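Local structure of DUF1254 domain-containing protein (Vibrio parahaemolyticus, 3U07) at residues Y34-S39 with Q234-Y239; T206-K211 with V219-C224; T214-V219 with T249-E254. The protein is of unknown function and carries DUF1254 and DUF1214 family regions, its signal sequence suggesting that it is exported from the cytoplasm. The protein carries 2 engineered substitutions. One frame throughout, in Å; residues are numbered along the deposited sequence.

Contact 1: Y34-S39 with Q234-Y239; sequences YIYGYS and QWLDKY
Y36 carries this contact from the side of 34-39, its ring lodged among W235, L236 and Y239 of segment 234-239, on the short helix 233-239. The CD1/CE1 side of the ring meets the root of W235 obliquely, with Y36 CD1 3.5 Å from W235 CB. The indole five-membered ring lies nearly parallel to the tyrosine, 29° between planes, but slid so far that the two barely overlap. At the base of Y36, its CB is 3.5 Å from Y239 CE2, the two rings meeting obliquely. At the far end L236 CD2 comes to 3.7 Å from Y36 OH.

No hydrogen bond spans the segments; the polar ends of Y36 and W235 are held from outside. Y36 OH bonds to the D232 carboxylate, which fixes the outer end of the ring, and W235 NE1 donates a hydrogen bond to G291 O. The Y36 side chain leaves its helix with CG opposite the backbone N (chi1 153°), reaching across the 10.8 Å between the axes of the two segments. Those axes run roughly antiparallel, 135° apart, and this buried aromatic cluster joins helix 26-52 to helix 233-239; helix 253-273 packs against Y34, I35 and Y38, and helix 295-305 against Y38, S39 and W235.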
loop_
_atom_site.group_PDB
_atom_site.type_symbol
_atom_site.label_atom_id
_atom_site.label_comp_id
_atom_site.label_asym_id
_atom_site.label_seq_id
_atom_site.Cartn_x
_atom_site.Cartn_y
_atom_site.Cartn_z
ATOM N N TYR A 34 8.591 -8.909 19.878
ATOM C CA TYR A 34 8.679 -7.603 19.258
ATOM C C TYR A 34 8.447 -7.683 17.746
ATOM O O TYR A 34 7.782 -6.819 17.171
ATOM C CB TYR A 34 10.041 -6.956 19.511
ATOM C CG TYR A 34 10.193 -5.660 18.750
ATOM C CD1 TYR A 34 9.579 -4.490 19.197
ATOM C CD2 TYR A 34 10.883 -5.619 17.541
ATOM C CE1 TYR A 34 9.647 -3.311 18.452
ATOM C CE2 TYR A 34 10.955 -4.443 16.788
ATOM C CZ TYR A 34 10.337 -3.299 17.249
ATOM O OH TYR A 34 10.418 -2.145 16.506
ATOM N N ILE A 35 8.999 -8.706 17.099
ATOM C CA ILE A 35 8.832 -8.844 15.656
ATOM C C ILE A 35 7.353 -9.027 15.293
ATOM O O ILE A 35 6.902 -8.519 14.266
ATOM C CB ILE A 35 9.720 -9.989 15.103
ATOM C CG1 ILE A 35 11.188 -9.532 15.116
ATOM C CG2 ILE A 35 9.310 -10.342 13.670
ATOM C CD1 ILE A 35 12.195 -10.641 14.868
ATOM N N TYR A 36 6.598 -9.733 16.132
ATOM C CA TYR A 36 5.160 -9.897 15.888
ATOM C C TYR A 36 4.489 -8.529 16.061
ATOM O O TYR A 36 3.656 -8.119 15.248
ATOM C CB TYR A 36 4.537 -10.880 16.889
ATOM C CG TYR A 36 3.060 -10.626 17.152
ATOM C CD1 TYR A 36 2.078 -11.052 16.252
ATOM C CD2 TYR A 36 2.654 -9.899 18.270
ATOM C CE1 TYR A 36 0.724 -10.751 16.459
ATOM C CE2 TYR A 36 1.304 -9.593 18.489
ATOM C CZ TYR A 36 0.348 -10.018 17.580
ATOM O OH TYR A 36 -0.974 -9.688 17.797
ATOM N N GLY A 37 4.879 -7.816 17.116
ATOM C CA GLY A 37 4.290 -6.514 17.396
ATOM C C GLY A 37 4.697 -5.389 16.467
ATOM O O GLY A 37 3.966 -4.402 16.317
ATOM N N TYR A 38 5.852 -5.547 15.830
ATOM C CA TYR A 38 6.389 -4.538 14.913
ATOM C C TYR A 38 5.386 -3.979 13.908
ATOM O O TYR A 38 5.220 -2.762 13.797
ATOM C CB TYR A 38 7.584 -5.115 14.147
ATOM C CG TYR A 38 8.163 -4.178 13.109
ATOM C CD1 TYR A 38 9.073 -3.181 13.464
ATOM C CD2 TYR A 38 7.794 -4.287 11.769
ATOM C CE1 TYR A 38 9.605 -2.313 12.504
ATOM C CE2 TYR A 38 8.318 -3.427 10.804
ATOM C CZ TYR A 38 9.220 -2.444 11.177
ATOM O OH TYR A 38 9.735 -1.600 10.218
ATOM N N SER A 39 4.726 -4.860 13.165
ATOM C CA SER A 39 3.766 -4.407 12.159
ATOM C C SER A 39 2.655 -3.554 12.771
ATOM O O SER A 39 2.266 -2.533 12.211
ATOM C CB SER A 39 3.168 -5.606 11.416
ATOM O OG SER A 39 4.175 -6.320 10.718
ATOM N N GLN A 234 -2.961 -17.293 17.851
ATOM C CA GLN A 234 -1.825 -18.192 17.684
ATOM C C GLN A 234 -0.520 -17.489 18.055
ATOM O O GLN A 234 0.377 -18.095 18.641
ATOM C CB GLN A 234 -1.751 -18.719 16.245
ATOM C CG GLN A 234 -1.523 -17.652 15.193
ATOM C CD GLN A 234 -2.798 -16.934 14.787
ATOM O OE1 GLN A 234 -3.790 -16.925 15.520
ATOM N NE2 GLN A 234 -2.770 -16.312 13.613
ATOM N N TRP A 235 -0.421 -16.204 17.735
ATOM C CA TRP A 235 0.787 -15.446 18.047
ATOM C C TRP A 235 0.786 -14.963 19.492
ATOM O O TRP A 235 1.792 -15.074 20.193
ATOM C CB TRP A 235 0.917 -14.246 17.113
ATOM C CG TRP A 235 0.917 -14.608 15.662
ATOM C CD1 TRP A 235 -0.023 -14.265 14.730
ATOM C CD2 TRP A 235 1.911 -15.368 14.969
ATOM N NE1 TRP A 235 0.327 -14.762 13.496
ATOM C CE2 TRP A 235 1.511 -15.443 13.615
ATOM C CE3 TRP A 235 3.104 -15.993 15.359
ATOM C CZ2 TRP A 235 2.262 -16.118 12.646
ATOM C CZ3 TRP A 235 3.852 -16.665 14.395
ATOM C CH2 TRP A 235 3.426 -16.720 13.052
ATOM N N LEU A 236 -0.349 -14.436 19.940
ATOM C CA LEU A 236 -0.462 -13.920 21.300
ATOM C C LEU A 236 -0.283 -14.976 22.375
ATOM O O LEU A 236 0.185 -14.670 23.469
ATOM C CB LEU A 236 -1.803 -13.200 21.486
ATOM C CG LEU A 236 -1.892 -11.887 20.700
ATOM C CD1 LEU A 236 -3.321 -11.366 20.704
ATOM C CD2 LEU A 236 -0.931 -10.869 21.306
ATOM N N ASP A 237 -0.654 -16.217 22.084
ATOM C CA ASP A 237 -0.482 -17.265 23.078
ATOM C C ASP A 237 1.001 -17.500 23.366
ATOM O O ASP A 237 1.374 -17.873 24.477
ATOM C CB ASP A 237 -1.133 -18.574 22.618
ATOM C CG ASP A 237 -2.650 -18.566 22.780
ATOM O OD1 ASP A 237 -3.162 -17.782 23.609
ATOM O OD2 ASP A 237 -3.327 -19.355 22.089
ATOM N N LYS A 238 1.846 -17.259 22.370
ATOM C CA LYS A 238 3.286 -17.458 22.520
ATOM C C LYS A 238 4.006 -16.332 23.266
ATOM O O LYS A 238 4.934 -16.578 24.037
ATOM C CB LYS A 238 3.946 -17.599 21.139
ATOM C CG LYS A 238 3.383 -18.697 20.248
ATOM C CD LYS A 238 4.030 -18.664 18.871
ATOM C CE LYS A 238 3.505 -19.781 17.982
ATOM N NZ LYS A 238 4.556 -20.280 17.050
ATOM N N TYR A 239 3.559 -15.102 23.048
ATOM C CA TYR A 239 4.222 -13.939 23.626
ATOM C C TYR A 239 3.628 -13.320 24.883
ATOM O O TYR A 239 4.011 -12.221 25.281
ATOM C CB TYR A 239 4.356 -12.893 22.517
ATOM C CG TYR A 239 4.860 -13.509 21.225
ATOM C CD1 TYR A 239 5.932 -14.404 21.241
ATOM C CD2 TYR A 239 4.254 -13.229 19.997
ATOM C CE1 TYR A 239 6.388 -15.009 20.071
ATOM C CE2 TYR A 239 4.704 -13.828 18.815
ATOM C CZ TYR A 239 5.773 -14.717 18.863
ATOM O OH TYR A 239 6.236 -15.311 17.712
#

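Contact 2: T206-K211 with V219-C224; sequences TYPDPK and VNFVLC
F221 reaches P208 because its CG stands opposite the backbone N (chi1 172°), which carries the ring out from helix 219-224 toward the loop 206-211. Y207 takes the other course: with chi1 at -59° its CG lies beside its own backbone N, and the ring comes up next to the phenylalanine. Three consecutive loop residues, T206 to P208, meet the F221 ring. P208 lies on one face, its CD 3.6 Å from the ring centroid and only 7° off the normal, a well-centred CH-pi contact; CG of the same proline sits over the root of the ring, 3.7 Å from F221 CG. Y207 CD1 touches F221 CE2 at 4.0 Å, the two rings set obliquely. From the T206 backbone, the carbonyl O approaches F221 CE1 at 3.3 Å, a close C-H neighbour rather than a hydrogen bond.

Further along the loop, D209 OD1 accepts from K211 N at 2.9 Å, an Asx turn that bends the chain on its way to helix 215-224. Y44 of helix 26-52 bonds to the P208 carbonyl and packs on Y207, while C224, a turn beyond F221, is tied to C247 by a disulfide. Since the contact itself has no hydrogen bond, loop and helix are joined here by apolar and CH-pi packing, with one carbonyl oxygen close to the ring, and the proline CD, next to the ring nitrogen and therefore somewhat electron-poor, is well suited to lie on an aromatic face.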
loop_
_atom_site.group_PDB
_atom_site.type_symbol
_atom_site.label_atom_id
_atom_site.label_comp_id
_atom_site.label_asym_id
_atom_site.label_seq_id
_atom_site.Cartn_x
_atom_site.Cartn_y
_atom_site.Cartn_z
ATOM N N THR A 206 -8.033 7.820 23.776
ATOM C CA THR A 206 -6.959 8.563 24.420
ATOM C C THR A 206 -5.732 7.824 23.873
ATOM O O THR A 206 -5.454 6.681 24.240
ATOM C CB THR A 206 -7.040 8.476 25.964
ATOM O OG1 THR A 206 -6.971 7.110 26.379
ATOM C CG2 THR A 206 -8.350 9.063 26.447
ATOM N N TYR A 207 -5.018 8.483 22.971
ATOM C CA TYR A 207 -3.867 7.895 22.293
ATOM C C TYR A 207 -2.513 7.985 22.977
ATOM O O TYR A 207 -2.071 9.070 23.345
ATOM C CB TYR A 207 -3.732 8.526 20.909
ATOM C CG TYR A 207 -4.932 8.349 20.012
ATOM C CD1 TYR A 207 -5.218 7.112 19.435
ATOM C CD2 TYR A 207 -5.768 9.427 19.712
ATOM C CE1 TYR A 207 -6.301 6.950 18.575
ATOM C CE2 TYR A 207 -6.859 9.277 18.854
ATOM C CZ TYR A 207 -7.114 8.033 18.286
ATOM O OH TYR A 207 -8.161 7.872 17.408
ATOM N N PRO A 208 -1.821 6.843 23.125
ATOM C CA PRO A 208 -0.501 6.829 23.763
ATOM C C PRO A 208 0.452 7.598 22.855
ATOM O O PRO A 208 0.393 7.448 21.633
ATOM C CB PRO A 208 -0.142 5.339 23.802
ATOM C CG PRO A 208 -1.468 4.639 23.712
ATOM C CD PRO A 208 -2.222 5.481 22.728
ATOM N N ASP A 209 1.318 8.418 23.442
ATOM C CA ASP A 209 2.285 9.186 22.660
ATOM C C ASP A 209 3.459 8.277 22.318
ATOM O O ASP A 209 4.118 7.735 23.209
ATOM C CB ASP A 209 2.808 10.386 23.461
ATOM C CG ASP A 209 3.678 11.318 22.622
ATOM O OD1 ASP A 209 4.267 10.858 21.620
ATOM O OD2 ASP A 209 3.785 12.514 22.972
ATOM N N PRO A 210 3.730 8.082 21.022
ATOM C CA PRO A 210 4.851 7.220 20.636
ATOM C C PRO A 210 6.232 7.665 21.137
ATOM O O PRO A 210 7.124 6.841 21.323
ATOM C CB PRO A 210 4.759 7.196 19.103
ATOM C CG PRO A 210 3.972 8.435 18.764
ATOM C CD PRO A 210 2.939 8.474 19.846
ATOM N N LYS A 211 6.416 8.956 21.378
ATOM C CA LYS A 211 7.724 9.420 21.824
ATOM C C LYS A 211 8.063 9.118 23.283
ATOM O O LYS A 211 9.236 9.112 23.660
ATOM C CB LYS A 211 7.877 10.920 21.567
ATOM C CG LYS A 211 7.337 11.841 22.654
ATOM C CD LYS A 211 8.278 13.035 22.847
ATOM C CE LYS A 211 9.157 13.263 21.609
ATOM N NZ LYS A 211 10.320 14.160 21.855
ATOM N N VAL A 219 1.279 -1.413 21.283
ATOM C CA VAL A 219 0.718 -2.621 20.692
ATOM C C VAL A 219 -0.498 -3.127 21.484
ATOM O O VAL A 219 -1.516 -3.479 20.892
ATOM C CB VAL A 219 1.779 -3.743 20.599
ATOM C CG1 VAL A 219 1.115 -5.064 20.182
ATOM C CG2 VAL A 219 2.852 -3.357 19.576
ATOM N N ASN A 220 -0.396 -3.177 22.812
ATOM C CA ASN A 220 -1.521 -3.640 23.633
ATOM C C ASN A 220 -2.721 -2.708 23.473
ATOM O O ASN A 220 -3.871 -3.148 23.516
ATOM C CB ASN A 220 -1.121 -3.730 25.110
ATOM C CG ASN A 220 -0.126 -4.845 25.376
ATOM O OD1 ASN A 220 0.194 -5.634 24.487
ATOM N ND2 ASN A 220 0.364 -4.919 26.605
ATOM N N PHE A 221 -2.450 -1.420 23.284
ATOM C CA PHE A 221 -3.509 -0.435 23.088
ATOM C C PHE A 221 -4.270 -0.729 21.788
ATOM O O PHE A 221 -5.503 -0.763 21.764
ATOM C CB PHE A 221 -2.909 0.972 23.012
ATOM C CG PHE A 221 -3.898 2.029 22.617
ATOM C CD1 PHE A 221 -4.795 2.547 23.548
ATOM C CD2 PHE A 221 -3.945 2.496 21.307
ATOM C CE1 PHE A 221 -5.726 3.521 23.176
ATOM C CE2 PHE A 221 -4.868 3.466 20.922
ATOM C CZ PHE A 221 -5.761 3.981 21.860
ATOM N N VAL A 222 -3.529 -0.928 20.701
ATOM C CA VAL A 222 -4.152 -1.221 19.415
ATOM C C VAL A 222 -4.880 -2.562 19.452
ATOM O O VAL A 222 -5.980 -2.697 18.915
ATOM C CB VAL A 222 -3.106 -1.254 18.285
ATOM C CG1 VAL A 222 -3.744 -1.757 16.999
ATOM C CG2 VAL A 222 -2.531 0.141 18.082
ATOM N N LEU A 223 -4.256 -3.547 20.087
ATOM C CA LEU A 223 -4.820 -4.888 20.206
ATOM C C LEU A 223 -6.185 -4.833 20.891
ATOM O O LEU A 223 -7.088 -5.592 20.566
ATOM C CB LEU A 223 -3.877 -5.768 21.036
ATOM C CG LEU A 223 -3.123 -6.987 20.476
ATOM C CD1 LEU A 223 -3.100 -7.032 18.972
ATOM C CD2 LEU A 223 -1.718 -6.949 21.042
ATOM N N CYS A 224 -6.315 -3.916 21.840
ATOM C CA CYS A 224 -7.548 -3.758 22.599
ATOM C C CYS A 224 -8.688 -3.211 21.746
ATOM O O CYS A 224 -9.836 -3.614 21.906
ATOM C CB CYS A 224 -7.307 -2.807 23.781
ATOM S SG CYS A 224 -8.584 -2.865 25.083
#

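Contact 3: T214-V219 with T249-E254; sequences TWLERV and TDFTPE
L216 and F251 make the tight part of this contact, a small apolar meeting between the first turn of helix 215-224 and the extended chain leading into helix 253-273. The leucine offers two carbons to the same region of the phenylalanine: L216 CB lies 3.9 Å from F251 CE1, and L216 CD1 is equally near that atom. The side chains approach obliquely. With chi1 at -53°, CG of F251 lies opposite its own carbonyl carbon and the ring swings from the extended loop backbone toward the helix start. Residues outside the two segments also pack here: V244 and A259 on L216, L256 and N220 on F251.

That helix start is a capping box. T214 OG1, at the N-cap, accepts from E217 N at 3.3 Å with a fairly straight N-H, while E217 OE1 accepts from T214 N at 3.1 Å. The latter bond comes in from above the carboxylate plane, 47° out of it. With chi1 at 52° the glutamate folds back over the helix start; separately, F251 CZ lies 4.4 Å from E217 N.

Beyond this the contact loosens. E217 adds a peripheral patch, its nearest side-chain approach being E217 CB to F251 CE2 at 4.7 Å, and T249, whose CA is the closest to that of E217 at 6.3 Å, lies exposed to solvent and makes no side-chain contact across. D250 and T252, on either side of F251 in sequence, are exposed too; T252 N-caps helix 253-273, where its hydroxyl meets a backbone amide just past 254.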
loop_
_atom_site.group_PDB
_atom_site.type_symbol
_atom_site.label_atom_id
_atom_site.label_comp_id
_atom_site.label_asym_id
_atom_site.label_seq_id
_atom_site.Cartn_x
_atom_site.Cartn_y
_atom_site.Cartn_z
ATOM N N THR A 214 6.211 2.784 25.524
ATOM C CA THR A 214 6.990 1.611 25.109
ATOM C C THR A 214 6.207 0.916 23.988
ATOM O O THR A 214 5.015 1.186 23.798
ATOM C CB THR A 214 7.163 0.588 26.244
ATOM O OG1 THR A 214 5.886 0.034 26.574
ATOM C CG2 THR A 214 7.776 1.244 27.479
ATOM N N TRP A 215 6.846 0.017 23.247
ATOM C CA TRP A 215 6.107 -0.644 22.182
ATOM C C TRP A 215 5.037 -1.560 22.767
ATOM O O TRP A 215 4.023 -1.814 22.128
ATOM C CB TRP A 215 7.034 -1.428 21.248
ATOM C CG TRP A 215 7.712 -2.613 21.851
ATOM C CD1 TRP A 215 8.949 -2.643 22.427
ATOM C CD2 TRP A 215 7.232 -3.960 21.860
ATOM N NE1 TRP A 215 9.276 -3.928 22.780
ATOM C CE2 TRP A 215 8.241 -4.759 22.440
ATOM C CE3 TRP A 215 6.053 -4.574 21.422
ATOM C CZ2 TRP A 215 8.104 -6.136 22.605
ATOM C CZ3 TRP A 215 5.915 -5.945 21.585
ATOM C CH2 TRP A 215 6.937 -6.712 22.166
ATOM N N LEU A 216 5.256 -2.048 23.985
ATOM C CA LEU A 216 4.272 -2.910 24.628
ATOM C C LEU A 216 2.960 -2.158 24.838
ATOM O O LEU A 216 1.896 -2.672 24.498
ATOM C CB LEU A 216 4.778 -3.422 25.981
ATOM C CG LEU A 216 5.814 -4.549 25.968
ATOM C CD1 LEU A 216 6.285 -4.811 27.393
ATOM C CD2 LEU A 216 5.210 -5.814 25.358
ATOM N N GLU A 217 3.018 -0.943 25.381
ATOM C CA GLU A 217 1.776 -0.216 25.601
ATOM C C GLU A 217 1.075 0.190 24.312
ATOM O O GLU A 217 -0.155 0.160 24.244
ATOM C CB GLU A 217 1.981 0.995 26.527
ATOM C CG GLU A 217 3.075 1.974 26.175
ATOM C CD GLU A 217 3.240 3.037 27.261
ATOM O OE1 GLU A 217 4.287 3.042 27.949
ATOM O OE2 GLU A 217 2.309 3.859 27.430
ATOM N N ARG A 218 1.842 0.539 23.280
ATOM C CA ARG A 218 1.236 0.919 22.009
ATOM C C ARG A 218 0.559 -0.297 21.366
ATOM O O ARG A 218 -0.600 -0.226 20.960
ATOM C CB ARG A 218 2.285 1.503 21.055
ATOM C CG ARG A 218 2.830 2.875 21.485
ATOM C CD ARG A 218 3.723 3.489 20.406
ATOM N NE ARG A 218 4.876 2.646 20.090
ATOM C CZ ARG A 218 6.076 2.757 20.655
ATOM N NH1 ARG A 218 6.305 3.688 21.575
ATOM N NH2 ARG A 218 7.046 1.925 20.309
ATOM N N VAL A 219 1.279 -1.413 21.283
ATOM C CA VAL A 219 0.718 -2.621 20.692
ATOM C C VAL A 219 -0.498 -3.127 21.484
ATOM O O VAL A 219 -1.516 -3.479 20.892
ATOM C CB VAL A 219 1.779 -3.743 20.599
ATOM C CG1 VAL A 219 1.115 -5.064 20.182
ATOM C CG2 VAL A 219 2.852 -3.357 19.576
ATOM N N THR A 249 -1.975 -2.968 30.582
ATOM C CA THR A 249 -1.220 -1.750 30.885
ATOM C C THR A 249 -0.302 -1.920 32.096
ATOM O O THR A 249 0.502 -1.044 32.383
ATOM C CB THR A 249 -2.158 -0.565 31.191
ATOM O OG1 THR A 249 -2.984 -0.907 32.309
ATOM C CG2 THR A 249 -3.042 -0.236 29.990
ATOM N N ASP A 250 -0.429 -3.036 32.808
ATOM C CA ASP A 250 0.397 -3.297 33.989
ATOM C C ASP A 250 1.534 -4.258 33.649
ATOM O O ASP A 250 1.290 -5.364 33.172
ATOM C CB ASP A 250 -0.463 -3.887 35.116
ATOM C CG ASP A 250 -1.185 -5.168 34.701
ATOM O OD1 ASP A 250 -1.012 -6.200 35.388
ATOM O OD2 ASP A 250 -1.928 -5.146 33.696
ATOM N N PHE A 251 2.772 -3.847 33.916
ATOM C CA PHE A 251 3.931 -4.681 33.600
ATOM C C PHE A 251 4.903 -4.864 34.756
ATOM O O PHE A 251 5.002 -4.012 35.638
ATOM C CB PHE A 251 4.703 -4.069 32.430
ATOM C CG PHE A 251 3.856 -3.774 31.226
ATOM C CD1 PHE A 251 3.588 -4.763 30.288
ATOM C CD2 PHE A 251 3.311 -2.509 31.040
ATOM C CE1 PHE A 251 2.787 -4.494 29.180
ATOM C CE2 PHE A 251 2.511 -2.232 29.940
ATOM C CZ PHE A 251 2.249 -3.226 29.010
ATOM N N THR A 252 5.626 -5.983 34.736
ATOM C CA THR A 252 6.637 -6.273 35.750
ATOM C C THR A 252 7.964 -5.716 35.225
ATOM O O THR A 252 8.118 -5.488 34.022
ATOM C CB THR A 252 6.835 -7.784 35.960
ATOM O OG1 THR A 252 7.394 -8.358 34.768
ATOM C CG2 THR A 252 5.508 -8.465 36.295
ATOM N N PRO A 253 8.937 -5.480 36.121
ATOM C CA PRO A 253 10.240 -4.952 35.696
ATOM C C PRO A 253 10.869 -5.849 34.626
ATOM O O PRO A 253 11.437 -5.371 33.648
ATOM C CB PRO A 253 11.047 -4.952 36.994
ATOM C CG PRO A 253 9.998 -4.653 38.029
ATOM C CD PRO A 253 8.853 -5.557 37.592
ATOM N N GLU A 254 10.754 -7.159 34.819
ATOM C CA GLU A 254 11.315 -8.114 33.869
ATOM C C GLU A 254 10.706 -7.937 32.475
ATOM O O GLU A 254 11.419 -8.001 31.470
ATOM C CB GLU A 254 11.090 -9.541 34.364
ATOM C CG GLU A 254 11.724 -10.620 33.490
ATOM C CD GLU A 254 13.228 -10.450 33.309
ATOM O OE1 GLU A 254 13.851 -9.676 34.070
ATOM O OE2 GLU A 254 13.790 -11.107 32.408
#

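Contact 1 is core, contact 2 lies at the surface and contact 3 falls between them, partly buried. Contacts 2 and 3 use successive turns of helix 215-224 and share V219; their centres are about 10 Å apart, and N220 ND2 of contact 2 packs 3.5 Å from F251 CZ of contact 3. The same helix reaches contact 1, where L223 CD1 lies 3.6 Å from Y36 OH and W215 packs on Y34 edge-to-face. Apolar packing carries all three. Contact 1 gathers an aromatic cluster between two helices, whereas contacts 2 and 3 each turn on one phenylalanine, F221 of the helix on a loop and F251 of a loop on the helix, near turn and cap hydrogen bonds.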